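Local coordinates for bromodomain adjacent to zinc finger domain protein 2B (Homo sapiens, PDB 4QF3), which probably recognises histone tails in chromatin through its PHD zinc finger, the module crystallised here free of any histone peptide, at residues 18-23 with 31-36; 22-27 with 51-56. All blocks are in the same frame, centred on the assembly; numbering follows the deposited sequence.

Contact 1: 18-23 with 31-36; sequences EELLLL and CHTYCH. With ZN (zinc ion), chain C.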
ATOM      1  N   GLU A  18       7.937   7.244   0.990  1.00 27.42           N
ATOM      2  CA  GLU A  18       7.273   6.838  -0.222  1.00 26.28           C
ATOM      3  C   GLU A  18       7.761   5.523  -0.812  1.00 21.97           C
ATOM      4  O   GLU A  18       6.949   4.769  -1.327  1.00 24.76           O
ATOM      5  CB  GLU A  18       7.315   7.992  -1.239  1.00 34.52           C
ATOM      6  CG  GLU A  18       6.301   9.078  -0.887  1.00 57.72           C
ATOM      7  CD  GLU A  18       6.833  10.488  -1.051  1.00 84.03           C
ATOM      8  OE1 GLU A  18       7.311  10.819  -2.157  1.00 91.41           O
ATOM      9  OE2 GLU A  18       6.753  11.264  -0.071  1.00 56.23           O
ATOM     10  N   GLU A  19       9.052   5.211  -0.694  1.00 24.67           N
ATOM     11  CA  GLU A  19       9.593   3.951  -1.231  1.00 26.79           C
ATOM     12  C   GLU A  19       8.961   2.742  -0.536  1.00 26.44           C
ATOM     13  O   GLU A  19       8.835   1.653  -1.115  1.00 27.26           O
ATOM     14  CB  GLU A  19      11.119   3.908  -1.054  1.00 34.69           C
ATOM     15  CG  GLU A  19      11.762   2.575  -1.419  1.00 38.32           C
ATOM     16  CD  GLU A  19      13.248   2.722  -1.742  1.00 34.12           C
ATOM     17  OE1 GLU A  19      13.525   3.335  -2.792  1.00 44.62           O
ATOM     18  OE2 GLU A  19      14.088   2.253  -0.948  1.00 56.79           O
ATOM     19  N   LEU A  20       8.537   2.957   0.714  1.00 25.43           N
ATOM     20  CA  LEU A  20       7.973   1.900   1.544  1.00 20.09           C
ATOM     21  C   LEU A  20       6.437   1.967   1.607  1.00 17.66           C
ATOM     22  O   LEU A  20       5.798   1.085   2.213  1.00 18.81           O
ATOM     23  CB  LEU A  20       8.541   1.973   2.965  1.00 20.82           C
ATOM     24  CG  LEU A  20      10.079   1.805   3.048  1.00 23.84           C
ATOM     25  CD1 LEU A  20      10.523   2.013   4.493  1.00 24.74           C
ATOM     26  CD2 LEU A  20      10.570   0.473   2.498  1.00 26.06           C
ATOM     27  N   LEU A  21       5.865   2.999   1.008  1.00 18.11           N
ATOM     28  CA  LEU A  21       4.434   3.150   0.981  1.00 18.77           C
ATOM     29  C   LEU A  21       3.911   2.435  -0.266  1.00 19.81           C
ATOM     30  O   LEU A  21       3.919   2.952  -1.403  1.00 21.28           O
ATOM     31  CB  LEU A  21       4.079   4.646   1.043  1.00 21.09           C
ATOM     32  CG  LEU A  21       2.615   5.007   0.946  1.00 26.41           C
ATOM     33  CD1 LEU A  21       1.861   4.387   2.086  1.00 26.68           C
ATOM     34  CD2 LEU A  21       2.475   6.533   0.998  1.00 29.74           C
ATOM     35  N   LEU A  22       3.482   1.210  -0.033  1.00 17.52           N
ATOM     36  CA  LEU A  22       2.985   0.323  -1.112  1.00 15.64           C
ATOM     37  C   LEU A  22       1.621   0.706  -1.661  1.00 17.06           C
ATOM     38  O   LEU A  22       0.664   0.795  -0.874  1.00 21.98           O
ATOM     39  CB  LEU A  22       2.981  -1.134  -0.619  1.00 15.82           C
ATOM     40  CG  LEU A  22       4.267  -1.637   0.016  1.00 17.20           C
ATOM     41  CD1 LEU A  22       4.047  -3.103   0.284  1.00 18.08           C
ATOM     42  CD2 LEU A  22       5.531  -1.379  -0.808  1.00 18.07           C
ATOM     43  N   LEU A  23       1.553   0.937  -2.966  1.00 20.81           N
ATOM     44  CA  LEU A  23       0.343   1.418  -3.603  1.00 21.86           C
ATOM     45  C   LEU A  23      -0.225   0.276  -4.380  1.00 18.16           C
ATOM     46  O   LEU A  23       0.459  -0.319  -5.257  1.00 23.16           O
ATOM     47  CB  LEU A  23       0.634   2.603  -4.537  1.00 28.93           C
ATOM     48  CG  LEU A  23       1.589   3.660  -3.978  1.00 55.56           C
ATOM     49  CD1 LEU A  23       1.966   4.708  -5.027  1.00 58.49           C
ATOM     50  CD2 LEU A  23       0.971   4.296  -2.740  1.00 61.62           C
ATOM     51  N   CYS A  31      -0.321   1.421   1.854  1.00 17.72           N
ATOM     52  CA  CYS A  31       0.024   0.990   3.179  1.00 17.46           C
ATOM     53  C   CYS A  31       1.520   0.788   3.273  1.00 18.24           C
ATOM     54  O   CYS A  31       2.121   0.128   2.412  1.00 16.24           O
ATOM     55  CB  CYS A  31      -0.713  -0.295   3.531  1.00 20.23           C
ATOM     56  SG  CYS A  31      -0.635  -0.811   5.267  1.00 21.53           S
ATOM     57  N   HIS A  32       2.141   1.309   4.322  1.00 16.22           N
ATOM     58  CA  HIS A  32       3.592   1.079   4.487  1.00 17.13           C
ATOM     59  C   HIS A  32       3.934  -0.366   4.810  1.00 15.49           C
ATOM     60  O   HIS A  32       3.193  -1.036   5.507  1.00 16.01           O
ATOM     61  CB  HIS A  32       4.117   1.880   5.673  1.00 18.62           C
ATOM     62  CG  HIS A  32       4.110   3.373   5.452  1.00 17.15           C
ATOM     63  ND1 HIS A  32       3.291   4.235   6.154  1.00 21.96           N
ATOM     64  CD2 HIS A  32       4.825   4.138   4.591  1.00 21.37           C
ATOM     65  CE1 HIS A  32       3.543   5.479   5.767  1.00 16.20           C
ATOM     66  NE2 HIS A  32       4.466   5.446   4.817  1.00 19.41           N
ATOM     67  N   THR A  33       5.083  -0.803   4.304  1.00 16.78           N
ATOM     68  CA  THR A  33       5.563  -2.126   4.624  1.00 19.15           C
ATOM     69  C   THR A  33       5.492  -2.381   6.145  1.00 17.03           C
ATOM     70  O   THR A  33       5.035  -3.450   6.620  1.00 18.88           O
ATOM     71  CB  THR A  33       7.025  -2.219   4.144  1.00 19.54           C
ATOM     72  OG1 THR A  33       7.758  -1.090   4.641  1.00 20.19           O
ATOM     73  CG2 THR A  33       7.158  -2.340   2.648  1.00 19.84           C
ATOM     74  N   TYR A  34       5.924  -1.400   6.955  1.00 18.09           N
ATOM     75  CA  TYR A  34       6.076  -1.553   8.394  1.00 16.42           C
ATOM     76  C   TYR A  34       4.804  -1.307   9.176  1.00 18.47           C
ATOM     77  O   TYR A  34       4.776  -1.471  10.388  1.00 21.07           O
ATOM     78  CB  TYR A  34       7.196  -0.616   8.889  1.00 19.70           C
ATOM     79  CG  TYR A  34       7.024   0.839   8.463  1.00 18.67           C
ATOM     80  CD1 TYR A  34       6.093   1.676   9.087  1.00 18.90           C
ATOM     81  CD2 TYR A  34       7.757   1.365   7.436  1.00 18.76           C
ATOM     82  CE1 TYR A  34       5.949   2.988   8.703  1.00 20.13           C
ATOM     83  CE2 TYR A  34       7.644   2.687   7.062  1.00 19.57           C
ATOM     84  CZ  TYR A  34       6.708   3.493   7.698  1.00 22.46           C
ATOM     85  OH  TYR A  34       6.578   4.821   7.259  1.00 24.24           O
ATOM     86  N   CYS A  35       3.751  -0.903   8.460  1.00 17.96           N
ATOM     87  CA  CYS A  35       2.408  -0.706   9.029  1.00 20.68           C
ATOM     88  C   CYS A  35       1.516  -1.923   8.806  1.00 18.94           C
ATOM     89  O   CYS A  35       0.559  -2.105   9.554  1.00 21.03           O
ATOM     90  CB  CYS A  35       1.690   0.539   8.468  1.00 20.35           C
ATOM     91  SG  CYS A  35       2.453   2.068   9.059  1.00 21.42           S
ATOM     92  N   HIS A  36       1.849  -2.797   7.838  1.00 17.41           N
ATOM     93  CA  HIS A  36       1.211  -4.089   7.761  1.00 19.38           C
ATOM     94  C   HIS A  36       1.528  -4.944   8.962  1.00 18.20           C
ATOM     95  O   HIS A  36       2.592  -4.818   9.575  1.00 18.42           O
ATOM     96  CB  HIS A  36       1.711  -4.888   6.568  1.00 20.07           C
ATOM     97  CG  HIS A  36       1.158  -4.452   5.268  1.00 23.78           C
ATOM     98  ND1 HIS A  36      -0.016  -4.963   4.762  1.00 39.65           N
ATOM     99  CD2 HIS A  36       1.620  -3.572   4.353  1.00 24.17           C
ATOM    100  CE1 HIS A  36      -0.250  -4.427   3.580  1.00 35.55           C
ATOM    101  NE2 HIS A  36       0.729  -3.591   3.306  1.00 28.72           N
TER
HETATM  102 ZN    ZN C2001       1.811   3.709   7.613  1.00 20.58          ZN
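The two-stranded antiparallel hairpin of the PHD finger pairs Leu21 and Leu22 with His32 and Cys31, and its backbone is knit by three hydrogen bonds. Leu22 and Cys31 form the hydrogen-bonded pair, with Leu22 N to Cys31 O and Cys31 N to Leu22 O both 3.0 Å. Beyond them Thr33 N donates to Leu20 O at 2.9 Å, and His32 CA-H adds a contact to the same oxygen. Leu21 faces His32 as the non-hydrogen-bonded pair. With its CG anti to the backbone N (chi1 177°), Leu21 lays CD1 over the imidazole, 3.9 Å from the His32 ring centroid and 12° off the normal, a CH-pi contact. Tyr34 OH lies over the opposite face of that ring. The imidazole is thus held between an aliphatic methyl and a phenol oxygen while it serves a zinc site of three cysteines and one histidine: His32 ND1 binds the zinc ion at 2.1 Å, and Cys35 SG binds the same ion at 2.3 Å, with Cys9 and Cys12 completing the set. His32 NE2, the other ring nitrogen, is hydrogen-bonded to Asp16 O, which would help fix the ring's rotation. Leu22 points to the sheet face away from Leu21 and His32, and its CD2 meets Thr33 CG2 at 3.9 Å, the two side chains crossing at about a right angle. Leu20 CD1 comes in plane to the edge of the Tyr34 ring, 3.9 Å from CE2.

Contact 2: 22-27 with 51-56; sequences LLCDGC and PACIAK. With ZN (zinc ion), chain D.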
ATOM      1  N   LEU A  22       3.482   1.210  -0.033  1.00 17.52           N
ATOM      2  CA  LEU A  22       2.985   0.323  -1.112  1.00 15.64           C
ATOM      3  C   LEU A  22       1.621   0.706  -1.661  1.00 17.06           C
ATOM      4  O   LEU A  22       0.664   0.795  -0.874  1.00 21.98           O
ATOM      5  CB  LEU A  22       2.981  -1.134  -0.619  1.00 15.82           C
ATOM      6  CG  LEU A  22       4.267  -1.637   0.016  1.00 17.20           C
ATOM      7  CD1 LEU A  22       4.047  -3.103   0.284  1.00 18.08           C
ATOM      8  CD2 LEU A  22       5.531  -1.379  -0.808  1.00 18.07           C
ATOM      9  N   LEU A  23       1.553   0.937  -2.966  1.00 20.81           N
ATOM     10  CA  LEU A  23       0.343   1.418  -3.603  1.00 21.86           C
ATOM     11  C   LEU A  23      -0.225   0.276  -4.380  1.00 18.16           C
ATOM     12  O   LEU A  23       0.459  -0.319  -5.257  1.00 23.16           O
ATOM     13  CB  LEU A  23       0.634   2.603  -4.537  1.00 28.93           C
ATOM     14  CG  LEU A  23       1.589   3.660  -3.978  1.00 55.56           C
ATOM     15  CD1 LEU A  23       1.966   4.708  -5.027  1.00 58.49           C
ATOM     16  CD2 LEU A  23       0.971   4.296  -2.740  1.00 61.62           C
ATOM     17  N   CYS A  24      -1.483  -0.023  -4.095  1.00 20.13           N
ATOM     18  CA  CYS A  24      -2.166  -1.172  -4.672  1.00 19.54           C
ATOM     19  C   CYS A  24      -2.595  -0.885  -6.107  1.00 23.20           C
ATOM     20  O   CYS A  24      -3.293   0.093  -6.345  1.00 25.70           O
ATOM     21  CB  CYS A  24      -3.378  -1.625  -3.872  1.00 20.39           C
ATOM     22  SG  CYS A  24      -4.190  -3.097  -4.582  1.00 20.58           S
ATOM     23  N   ASP A  25      -2.220  -1.781  -7.016  1.00 20.11           N
ATOM     24  CA  ASP A  25      -2.576  -1.593  -8.434  1.00 30.43           C
ATOM     25  C   ASP A  25      -4.052  -1.845  -8.643  1.00 32.29           C
ATOM     26  O   ASP A  25      -4.635  -1.368  -9.634  1.00 31.55           O
ATOM     27  CB  ASP A  25      -1.793  -2.550  -9.313  1.00 25.33           C
ATOM     28  CG  ASP A  25      -0.691  -1.876 -10.036  1.00 59.97           C
ATOM     29  OD1 ASP A  25      -0.930  -1.458 -11.187  1.00 72.21           O
ATOM     30  OD2 ASP A  25       0.390  -1.747  -9.442  1.00 65.72           O
ATOM     31  N   GLY A  26      -4.654  -2.615  -7.741  1.00 27.29           N
ATOM     32  CA  GLY A  26      -6.076  -2.935  -7.809  1.00 30.60           C
ATOM     33  C   GLY A  26      -6.986  -1.801  -7.419  1.00 42.95           C
ATOM     34  O   GLY A  26      -7.844  -1.382  -8.209  1.00 43.60           O
ATOM     35  N   CYS A  27      -6.810  -1.314  -6.195  1.00 26.04           N
ATOM     36  CA  CYS A  27      -7.704  -0.347  -5.567  1.00 26.07           C
ATOM     37  C   CYS A  27      -7.113   1.022  -5.268  1.00 28.82           C
ATOM     38  O   CYS A  27      -7.828   1.901  -4.749  1.00 34.77           O
ATOM     39  CB  CYS A  27      -8.229  -0.896  -4.245  1.00 27.66           C
ATOM     40  SG  CYS A  27      -6.949  -1.101  -2.961  1.00 23.95           S
ATOM     41  N   PRO A  51      -3.709  -6.946   0.456  1.00 21.71           N
ATOM     42  CA  PRO A  51      -4.301  -8.191   0.885  1.00 19.76           C
ATOM     43  C   PRO A  51      -5.832  -8.249   0.668  1.00 20.39           C
ATOM     44  O   PRO A  51      -6.392  -9.312   0.488  1.00 19.42           O
ATOM     45  CB  PRO A  51      -3.935  -8.218   2.393  1.00 24.17           C
ATOM     46  CG  PRO A  51      -2.720  -7.397   2.511  1.00 24.36           C
ATOM     47  CD  PRO A  51      -2.902  -6.300   1.506  1.00 22.09           C
ATOM     48  N   ALA A  52      -6.486  -7.095   0.728  1.00 21.22           N
ATOM     49  CA  ALA A  52      -7.953  -7.071   0.527  1.00 22.70           C
ATOM     50  C   ALA A  52      -8.269  -7.459  -0.910  1.00 21.62           C
ATOM     51  O   ALA A  52      -9.163  -8.259  -1.168  1.00 20.93           O
ATOM     52  CB  ALA A  52      -8.523  -5.706   0.851  1.00 22.52           C
ATOM     53  N   CYS A  53      -7.480  -6.923  -1.849  1.00 20.47           N
ATOM     54  CA  CYS A  53      -7.695  -7.267  -3.259  1.00 18.81           C
ATOM     55  C   CYS A  53      -7.377  -8.708  -3.579  1.00 22.49           C
ATOM     56  O   CYS A  53      -8.117  -9.345  -4.274  1.00 22.84           O
ATOM     57  CB  CYS A  53      -6.915  -6.336  -4.170  1.00 20.06           C
ATOM     58  SG  CYS A  53      -7.590  -4.650  -4.295  1.00 23.08           S
ATOM     59  N   ILE A  54      -6.328  -9.264  -2.986  1.00 21.99           N
ATOM     60  CA  ILE A  54      -6.008 -10.666  -3.167  1.00 20.09           C
ATOM     61  C   ILE A  54      -7.089 -11.588  -2.600  1.00 25.22           C
ATOM     62  O   ILE A  54      -7.528 -12.523  -3.261  1.00 26.10           O
ATOM     63  CB  ILE A  54      -4.613 -10.938  -2.541  1.00 19.95           C
ATOM     64  CG1 ILE A  54      -3.509 -10.165  -3.286  1.00 26.86           C
ATOM     65  CG2 ILE A  54      -4.298 -12.421  -2.585  1.00 23.51           C
ATOM     66  CD1 ILE A  54      -3.337 -10.522  -4.758  1.00 24.99           C
ATOM     67  N   ALA A  55      -7.539 -11.330  -1.374  1.00 23.92           N
ATOM     68  CA  ALA A  55      -8.677 -12.077  -0.799  1.00 25.01           C
ATOM     69  C   ALA A  55      -9.946 -12.125  -1.648  1.00 30.11           C
ATOM     70  O   ALA A  55     -10.607 -13.174  -1.757  1.00 29.01           O
ATOM     71  CB  ALA A  55      -9.001 -11.510   0.580  1.00 22.72           C
ATOM     72  N   LYS A  56     -10.277 -10.990  -2.261  1.00 25.82           N
ATOM     73  CA  LYS A  56     -11.441 -10.898  -3.134  1.00 31.60           C
ATOM     74  C   LYS A  56     -11.245 -11.636  -4.434  1.00 34.33           C
ATOM     75  O   LYS A  56     -12.187 -12.231  -4.920  1.00 32.28           O
ATOM     76  CB  LYS A  56     -11.726  -9.475  -3.497  1.00 26.19           C
ATOM     77  CG  LYS A  56     -12.471  -8.645  -2.467  1.00 45.39           C
ATOM     78  CD  LYS A  56     -12.920  -7.335  -3.108  1.00 62.00           C
ATOM     79  CE  LYS A  56     -13.230  -6.272  -2.073  1.00 84.19           C
ATOM     80  NZ  LYS A  56     -12.032  -5.908  -1.264  1.00 74.31           N
TER
HETATM   81 ZN    ZN D2002      -6.067  -3.250  -3.201  1.00 21.94          ZN
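Metal coordination carries nearly all of this contact: Cys24, Cys27 and Cys53 converge on one zinc ion, each through its sulfur at the end of a short side chain. Cys24 SG, Cys27 SG and Cys53 SG all lie 2.3 Å from the metal. The first two come from the turn that follows strand 21-23, the third from the first turn of helix 51-57, and Cys50, just ahead of that helix, supplies the fourth sulfur. This is the four-cysteine site of the PHD finger, in which a CxxC pair on the turn is matched by a second CxxC pair, Cys50 and Cys53, that straddles the start of the C-terminal helix. Four thiolates around one ion would concentrate negative charge, which the metal probably offsets in part.

Among the non-bonded contacts, Cys53 SG is the common partner. It stands 3.7 Å from Cys24 SG, a separation set by their shared metal, and 3.8 Å from Cys27 CB. Gly26 CA also approaches it, at 4.2 Å, where the turn passes beside the sulfur. Cys53 turns SG anti to its own carbonyl carbon (chi1 -73°), carrying the sulfur off the helix toward the turn.

No hydrogen bond spans the two segments, but one within the turn supports the metal site. Cys27 N donates to Cys24 SG over 3.6 Å, with an angle of 164° at the hydrogen. A backbone N-H thereby reaches a sulfur that already binds zinc, probably easing the charge on it and tying the two ends of the CxxC turn together.

Contacts 1 and 2 lie with their centres 13 Å apart in a chain of only 58 residues, and both use strand 21-23, their first segments overlapping at Leu22 and Leu23. The strand pairs with strand 30-32 in contact 1, then runs on into the turn that contact 2 joins to helix 51-57. Along the sequence the ligands alternate between the sites: Cys9 and Cys12, then Cys24 and Cys27, then His32 and Cys35, then Cys50 and Cys53. This is the cross-brace topology of PHD and RING fingers, in which two zinc ions organise a small fold with little regular secondary structure. The two regions also touch directly, where His36 CE1 packs 3.9 Å from Pro51 CD.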